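Local coordinates for protein EST1E (Clostridium proteoclasticum, PDB 2WTM) that hydrolyses esters as a promiscuous feruloyl esterase, probably releasing ferulic acid from plant cell-wall material in the rumen, at residues 90-93 and 94-98; 171-174 and 175-179; 243-246 and 247-251. All coordinates share one frame; numbering follows the deposited sequence. Where two conformers were deposited one is given.

Contact 1 (90-93 and 94-98)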
loop_
_atom_site.group_PDB
_atom_site.type_symbol
_atom_site.label_atom_id
_atom_site.label_comp_id
_atom_site.label_asym_id
_atom_site.label_seq_id
_atom_site.Cartn_x
_atom_site.Cartn_y
_atom_site.Cartn_z
ATOM N N VAL A 90 -0.292 3.692 15.223
ATOM C CA VAL A 90 -1.562 4.308 15.661
ATOM C C VAL A 90 -2.432 3.315 16.475
ATOM O O VAL A 90 -2.939 3.638 17.536
ATOM C CB VAL A 90 -2.342 4.793 14.476
ATOM C CG1 VAL A 90 -3.815 5.271 14.900
ATOM C CG2 VAL A 90 -1.670 5.904 13.735
ATOM N N ASP A 91 -2.465 2.072 16.070
ATOM C CA ASP A 91 -3.292 1.064 16.790
ATOM C C ASP A 91 -2.728 0.822 18.184
ATOM O O ASP A 91 -3.509 0.552 19.134
ATOM C CB ASP A 91 -3.467 -0.231 15.963
ATOM C CG ASP A 91 -4.402 -0.014 14.762
ATOM O OD1 ASP A 91 -5.115 1.013 14.749
ATOM O OD2 ASP A 91 -4.351 -0.908 13.878
ATOM N N TYR A 92 -1.421 0.875 18.307
ATOM C CA TYR A 92 -0.741 0.708 19.607
ATOM C C TYR A 92 -1.088 1.914 20.483
ATOM O O TYR A 92 -1.463 1.775 21.667
ATOM C CB TYR A 92 0.773 0.603 19.410
ATOM C CG TYR A 92 1.542 0.645 20.711
ATOM C CD1 TYR A 92 1.651 -0.487 21.449
ATOM C CD2 TYR A 92 2.071 1.803 21.166
ATOM C CE1 TYR A 92 2.339 -0.438 22.712
ATOM C CE2 TYR A 92 2.747 1.864 22.380
ATOM C CZ TYR A 92 2.852 0.755 23.119
ATOM O OH TYR A 92 3.538 0.838 24.332
ATOM N N ALA A 93 -0.950 3.104 19.925
ATOM C CA ALA A 93 -1.199 4.356 20.656
ATOM C C ALA A 93 -2.631 4.475 21.168
ATOM O O ALA A 93 -2.890 5.023 22.251
ATOM C CB ALA A 93 -0.855 5.557 19.741
ATOM N N LYS A 94 -3.598 4.012 20.374
ATOM C CA LYS A 94 -5.035 4.108 20.742
ATOM C C LYS A 94 -5.338 3.221 21.992
ATOM O O LYS A 94 -6.385 3.348 22.610
ATOM C CB LYS A 94 -5.894 3.636 19.588
ATOM C CG LYS A 94 -5.992 4.590 18.477
ATOM C CD LYS A 94 -6.653 3.930 17.249
ATOM C CE LYS A 94 -8.160 3.902 17.357
ATOM N NZ LYS A 94 -8.788 3.066 16.247
ATOM N N LYS A 95 -4.453 2.308 22.312
ATOM C CA LYS A 95 -4.592 1.471 23.520
ATOM C C LYS A 95 -3.912 2.007 24.759
ATOM O O LYS A 95 -3.996 1.401 25.836
ATOM C CB LYS A 95 -4.103 0.079 23.205
ATOM C CG LYS A 95 -5.099 -0.597 22.205
ATOM C CD LYS A 95 -4.637 -1.963 21.783
ATOM C CE LYS A 95 -4.985 -2.991 22.849
ATOM N NZ LYS A 95 -3.848 -3.947 23.172
ATOM N N LEU A 96 -3.212 3.128 24.631
ATOM C CA LEU A 96 -2.493 3.677 25.781
ATOM C C LEU A 96 -3.501 4.450 26.624
ATOM O O LEU A 96 -4.117 5.369 26.154
ATOM C CB LEU A 96 -1.344 4.574 25.300
ATOM C CG LEU A 96 -0.192 3.820 24.597
ATOM C CD1 LEU A 96 0.878 4.788 24.112
ATOM C CD2 LEU A 96 0.387 2.766 25.494
ATOM N N ASP A 97 -3.626 4.092 27.907
ATOM C CA ASP A 97 -4.657 4.701 28.748
ATOM C C ASP A 97 -4.508 6.201 28.981
ATOM O O ASP A 97 -5.497 6.914 29.116
ATOM C CB ASP A 97 -4.674 3.990 30.117
ATOM C CG ASP A 97 -5.322 2.646 30.056
ATOM O OD1 ASP A 97 -6.165 2.406 29.142
ATOM O OD2 ASP A 97 -5.004 1.818 30.959
ATOM N N PHE A 98 -3.273 6.665 29.049
ATOM C CA PHE A 98 -3.002 8.085 29.282
ATOM C C PHE A 98 -3.323 8.988 28.111
ATOM O O PHE A 98 -3.486 10.173 28.290
ATOM C CB PHE A 98 -1.551 8.332 29.702
ATOM C CG PHE A 98 -0.536 8.149 28.597
ATOM C CD1 PHE A 98 -0.293 9.158 27.659
ATOM C CD2 PHE A 98 0.161 6.971 28.490
ATOM C CE1 PHE A 98 0.655 8.965 26.644
ATOM C CE2 PHE A 98 1.098 6.798 27.512
ATOM C CZ PHE A 98 1.349 7.795 26.594
HETATM O O HOH W 1 -7.712 0.849 16.137
HETATM O O HOH W 2 -5.147 6.078 23.394
#

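Contact 2 (171-174 and 175-179)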
loop_
_atom_site.group_PDB
_atom_site.type_symbol
_atom_site.label_atom_id
_atom_site.label_comp_id
_atom_site.label_asym_id
_atom_site.label_seq_id
_atom_site.Cartn_x
_atom_site.Cartn_y
_atom_site.Cartn_z
ATOM N N ASN A 171 10.702 -2.082 -6.645
ATOM C CA ASN A 171 9.358 -2.169 -6.061
ATOM C C ASN A 171 9.004 -0.851 -5.316
ATOM O O ASN A 171 7.849 -0.442 -5.267
ATOM C CB ASN A 171 9.275 -3.306 -5.015
ATOM C CG ASN A 171 9.323 -4.683 -5.657
ATOM O OD1 ASN A 171 9.155 -4.786 -6.894
ATOM N ND2 ASN A 171 9.597 -5.724 -4.873
ATOM N N TYR A 172 9.983 -0.211 -4.683
ATOM C CA TYR A 172 9.738 1.092 -4.028
ATOM C C TYR A 172 9.030 2.010 -5.074
ATOM O O TYR A 172 8.035 2.664 -4.727
ATOM C CB TYR A 172 11.050 1.727 -3.509
ATOM C CG TYR A 172 10.820 3.118 -2.921
ATOM C CD1 TYR A 172 10.811 3.349 -1.595
ATOM C CD2 TYR A 172 10.572 4.191 -3.744
ATOM C CE1 TYR A 172 10.521 4.583 -1.095
ATOM C CE2 TYR A 172 10.274 5.438 -3.269
ATOM C CZ TYR A 172 10.276 5.649 -1.928
ATOM O OH TYR A 172 10.013 6.912 -1.405
ATOM N N VAL A 173 9.586 2.096 -6.280
ATOM C CA VAL A 173 9.035 2.925 -7.366
ATOM C C VAL A 173 7.669 2.433 -7.889
ATOM O O VAL A 173 6.759 3.228 -8.034
ATOM C CB VAL A 173 10.025 3.070 -8.562
ATOM C CG1 VAL A 173 9.460 3.924 -9.705
ATOM C CG2 VAL A 173 11.377 3.610 -8.006
ATOM N N ARG A 174 7.548 1.116 -8.086
ATOM C CA ARG A 174 6.247 0.519 -8.485
ATOM C C ARG A 174 5.118 0.925 -7.558
ATOM O O ARG A 174 4.032 1.233 -7.973
ATOM C CB ARG A 174 6.384 -0.968 -8.587
ATOM C CG ARG A 174 7.424 -1.459 -9.571
ATOM C CD ARG A 174 7.458 -2.906 -9.767
ATOM N NE ARG A 174 8.507 -3.325 -10.691
ATOM C CZ ARG A 174 8.346 -3.426 -12.001
ATOM N NH1 ARG A 174 7.170 -3.153 -12.539
ATOM N NH2 ARG A 174 9.344 -3.829 -12.783
ATOM N N VAL A 175 5.418 0.906 -6.245
ATOM C CA VAL A 175 4.455 1.305 -5.234
ATOM C C VAL A 175 4.219 2.805 -5.247
ATOM O O VAL A 175 3.104 3.296 -5.211
ATOM C CB VAL A 175 4.929 0.836 -3.845
ATOM C CG1 VAL A 175 4.140 1.492 -2.754
ATOM C CG2 VAL A 175 4.877 -0.689 -3.745
ATOM N N ALA A 176 5.280 3.580 -5.250
ATOM C CA ALA A 176 5.171 5.029 -5.175
ATOM C C ALA A 176 4.319 5.593 -6.304
ATOM O O ALA A 176 3.546 6.552 -6.136
ATOM C CB ALA A 176 6.540 5.699 -5.193
ATOM N N GLN A 177 4.539 5.053 -7.477
ATOM C CA GLN A 177 3.810 5.537 -8.614
ATOM C C GLN A 177 2.272 5.465 -8.448
ATOM O O GLN A 177 1.526 6.204 -9.138
ATOM C CB GLN A 177 4.221 4.727 -9.852
ATOM C CG GLN A 177 5.590 5.041 -10.445
ATOM C CD GLN A 177 5.820 4.276 -11.731
ATOM O OE1 GLN A 177 5.185 3.274 -11.991
ATOM N NE2 GLN A 177 6.815 4.733 -12.518
ATOM N N THR A 178 1.797 4.552 -7.575
ATOM C CA THR A 178 0.339 4.334 -7.451
ATOM C C THR A 178 -0.342 5.420 -6.632
ATOM O O THR A 178 -1.562 5.534 -6.582
ATOM C CB THR A 178 0.030 3.022 -6.877
ATOM O OG1 THR A 178 0.268 3.008 -5.453
ATOM C CG2 THR A 178 0.727 1.885 -7.637
ATOM N N ILE A 179 0.428 6.156 -5.885
ATOM C CA ILE A 179 -0.114 7.024 -4.819
ATOM C C ILE A 179 -0.485 8.366 -5.361
ATOM O O ILE A 179 0.337 9.118 -5.885
ATOM C CB ILE A 179 0.877 7.164 -3.667
ATOM C CG1 ILE A 179 1.067 5.833 -2.985
ATOM C CG2 ILE A 179 0.390 8.138 -2.560
ATOM C CD1 ILE A 179 2.180 5.731 -2.043
HETATM O O HOH W 3 3.256 1.302 -10.677
#

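Contact 3 (243-246 and 247-251)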
loop_
_atom_site.group_PDB
_atom_site.type_symbol
_atom_site.label_atom_id
_atom_site.label_comp_id
_atom_site.label_asym_id
_atom_site.label_seq_id
_atom_site.Cartn_x
_atom_site.Cartn_y
_atom_site.Cartn_z
ATOM N N GLU A 243 4.374 26.828 18.730
ATOM C CA GLU A 243 3.243 27.779 18.718
ATOM C C GLU A 243 1.953 27.160 18.138
ATOM O O GLU A 243 0.862 27.238 18.656
ATOM C CB GLU A 243 3.606 29.012 17.895
ATOM C CG GLU A 243 4.588 29.960 18.676
ATOM C CD GLU A 243 5.102 31.192 17.885
ATOM O OE1 GLU A 243 4.433 31.618 16.871
ATOM O OE2 GLU A 243 6.193 31.720 18.307
ATOM N N PHE A 244 2.232 26.262 17.031
ATOM C CA PHE A 244 1.080 25.640 16.441
ATOM C C PHE A 244 0.417 24.648 17.361
ATOM O O PHE A 244 -0.814 24.566 17.438
ATOM C CB PHE A 244 1.538 24.991 15.089
ATOM C CG PHE A 244 0.516 24.086 14.454
ATOM C CD1 PHE A 244 -0.492 24.595 13.693
ATOM C CD2 PHE A 244 0.596 22.725 14.617
ATOM C CE1 PHE A 244 -1.411 23.736 13.070
ATOM C CE2 PHE A 244 -0.340 21.859 14.036
ATOM C CZ PHE A 244 -1.323 22.402 13.239
ATOM N N MET A 245 1.259 23.868 18.034
ATOM C CA MET A 245 0.789 22.817 18.938
ATOM C C MET A 245 0.169 23.390 20.213
ATOM O O MET A 245 -0.861 22.889 20.656
ATOM C CB MET A 245 1.893 21.774 19.198
ATOM C CG MET A 245 2.039 20.731 18.027
ATOM S SD MET A 245 0.524 19.808 17.700
ATOM C CE MET A 245 0.377 18.847 19.178
ATOM N N LEU A 246 0.729 24.474 20.711
ATOM C CA LEU A 246 0.064 25.172 21.850
ATOM C C LEU A 246 -1.311 25.608 21.462
ATOM O O LEU A 246 -2.242 25.460 22.289
ATOM C CB LEU A 246 0.887 26.355 22.336
ATOM C CG LEU A 246 2.037 25.990 23.195
ATOM C CD1 LEU A 246 2.908 27.195 23.424
ATOM C CD2 LEU A 246 1.616 25.355 24.483
ATOM N N GLU A 247 -1.498 26.132 20.239
ATOM C CA GLU A 247 -2.832 26.469 19.751
ATOM C C GLU A 247 -3.764 25.257 19.690
ATOM O O GLU A 247 -4.943 25.375 19.980
ATOM C CB GLU A 247 -2.784 27.163 18.390
ATOM C CG GLU A 247 -4.146 27.423 17.699
ATOM C CD GLU A 247 -4.054 28.350 16.484
ATOM O OE1 GLU A 247 -3.018 29.014 16.296
ATOM O OE2 GLU A 247 -5.055 28.447 15.728
ATOM N N GLN A 248 -3.254 24.069 19.300
ATOM C CA GLN A 248 -4.125 22.935 19.206
ATOM C C GLN A 248 -4.532 22.355 20.534
ATOM O O GLN A 248 -5.641 21.839 20.677
ATOM C CB GLN A 248 -3.505 21.785 18.346
ATOM C CG GLN A 248 -3.035 22.132 16.972
ATOM C CD GLN A 248 -4.014 22.957 16.228
ATOM O OE1 GLN A 248 -5.154 22.588 16.114
ATOM N NE2 GLN A 248 -3.552 24.103 15.678
ATOM N N ILE A 249 -3.597 22.302 21.474
ATOM C CA ILE A 249 -3.827 21.588 22.711
ATOM C C ILE A 249 -4.460 22.492 23.772
ATOM O O ILE A 249 -4.923 21.975 24.788
ATOM C CB ILE A 249 -2.558 20.948 23.326
ATOM C CG1 ILE A 249 -1.535 21.985 23.828
ATOM C CG2 ILE A 249 -1.878 20.038 22.300
ATOM C CD1 ILE A 249 -0.323 21.389 24.501
ATOM N N ALA A 250 -4.481 23.791 23.535
ATOM C CA ALA A 250 -4.962 24.708 24.603
ATOM C C ALA A 250 -6.441 24.434 24.870
ATOM O O ALA A 250 -7.219 24.198 23.934
ATOM C CB ALA A 250 -4.692 26.163 24.264
ATOM N N LYS A 251 -6.820 24.441 26.154
ATOM C CA LYS A 251 -8.136 23.973 26.570
ATOM C C LYS A 251 -8.828 25.014 27.407
ATOM O O LYS A 251 -8.216 25.974 27.853
ATOM C CB LYS A 251 -8.009 22.661 27.352
ATOM O OXT LYS A 251 -10.034 24.904 27.651
#

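Contact 1 (90-93 and 94-98)
Leu96 and the Tyr92 ring run obliquely to one another, and both methyls of the leucine take part: CD1 lies 3.9 Å from Tyr92 CE2, while CD2 reaches toward the phenol end, 3.9 Å from Tyr92 OH. The tyrosine swings out to this meeting because its CG is anti to the backbone N (chi1 171°). Lys94 slants across Val90, four residues before it, its CD 3.9 Å from Val90 CG1, then bends at chi3, running alongside Asp91 with the two side chains pointing the same way. Their charged atoms, Asp91 OD1 and Lys94 NZ, stay 4.5 Å apart; a water lies between them, hydrogen-bonded to both, though its distance to Lys94 NZ is unusually short. Lys94 NZ also forms a salt bridge with Asp158 of the second subunit, and the other carboxylate oxygen, Asp91 OD2, accepts from Asn171 ND2 of that subunit.

Helix 79-93 of the alpha/beta-hydrolase fold runs out here, its last i to i+4 bond being Lys94 N to Val90 O at 2.9 Å. Shorter-range bonds follow, with Lys95 N on Tyr92 O and Leu96 N closing a type I turn on Ala93 O (3.1 Å). Val90 and Ala93 face strands 27-33 and 99-107.

Contact 2 (171-174 and 175-179)
Val173 and Gln177 meet one turn apart, the glutamine slanting over the valine so that its amide NE2 comes 3.9 Å from Val173 CG1 and its CG 4.1 Å from the same methyl. An apolar pair sets the Ala176 methyl obliquely by the Tyr172 ring, CB to CE2 4.2 Å. These are light touches; Val173 also packs on Phe151 and Ile156, and Ala176 on Ala141.

The backbone bonds are regular helical ones. Val175, Ala176 and Gln177 donate in turn to the carbonyls of Asn171, Tyr172 and Val173, Gln177 N lying 2.9 Å from Val173 O. Helix 171-176 is a short element between the beta hairpin 159-162/166-169 and helix 181-187, in the insertion between strands 125-131 and 192-197 of the alpha/beta-hydrolase core. Further on, Val175 O accepts twice from Thr178. The backbone N binds it, and so does OG1, 2.9 Å away and in the carbonyl plane. Chi1 of 76° places that hydroxyl between the threonine's own N and carbonyl carbon and turns CG2 to 3.4 Å from Arg174 O.

Among the polar ends, a water lies within hydrogen-bonding distance of both Arg174 O and Gln177 OE1, with more acceptors about it than it has protons. The buried glutamine amide is well supplied: NE2 donates to the carbonyls of Ala141 and Pro153, and OE1 also meets Arg122 of the second subunit. Arg174 forms a salt bridge with Asp123 of that subunit, and Tyr172 OH bonds Gln109, the residue after the probable nucleophile in the elbow.

Contact 3 (243-246 and 247-251)
Gln248 folds back over the Phe244 ring, its NE2 standing 3.4 Å above the ring plane and offset toward the rim. The amide is not laid flat on the phenyl group: the two planes are 32° apart. Two torsions bring it there, with CG anti to the carbonyl carbon (chi1 -54°) and a further bend at chi2. The same fold carries Gln248 CG over the ring as a CH-pi contact, 4.2 Å from the Phe244 centroid. NE2 then donates to Phe244 O at 3.3 Å, a rather bent bond, while Gln248 N binds the same oxygen at 3.1 Å. The two donors come from opposite faces of the carbonyl plane, so one oxygen both continues the helix and fixes the rotation of the glutamine amide.

Beside this, Met245 and Ile249 cross at about a right angle, with Met245 CE 4.0 Å from Ile249 CG2. Ile249 N completes a regular helical bond to Met245 O.

The outer side is looser. Leu246 and Ile249 barely meet, Leu246 CD2 lying 4.4 Å from Ile249 CD1, and both also touch a crystal neighbour. Glu243 and Glu247 are exposed, the latter modelled in two conformers. The helix ends here: Ala250 is the first residue to leave helical phi/psi, its N making a weak bond to Leu246 O; the Lys251 side chain is not modelled beyond CB.

Helix 234-249 is the last of the alpha/beta-hydrolase fold and lies against its central sheet. Phe244 packs on Ala127 and Ile129 of strand 125-131 and on Pro191, Met245 and Ile249 reach Tyr103 of strand 99-107, and Gln248 touches both strands.

How the contacts relate
Contact 2 has the most buried residues, the second subunit covering part of it in the insertion, whereas contacts 1 and 3 pair a buried flank with an exposed one where long helices end beside the central sheet. Both of these lean on strand 99-107; their nearest atoms are about 12 Å apart. Contacts 2 and 3 lie on opposite sides of the chain's centre, their centres 36 Å apart. Chemistry follows place: contacts 1 and 2 send charged and amide groups to the second subunit, and Asp91 of one chain bonds Asn171 of the other, while contact 3 touches no other chain of the assembly and combines aliphatic packing with a glutamine amide held over a phenyl ring.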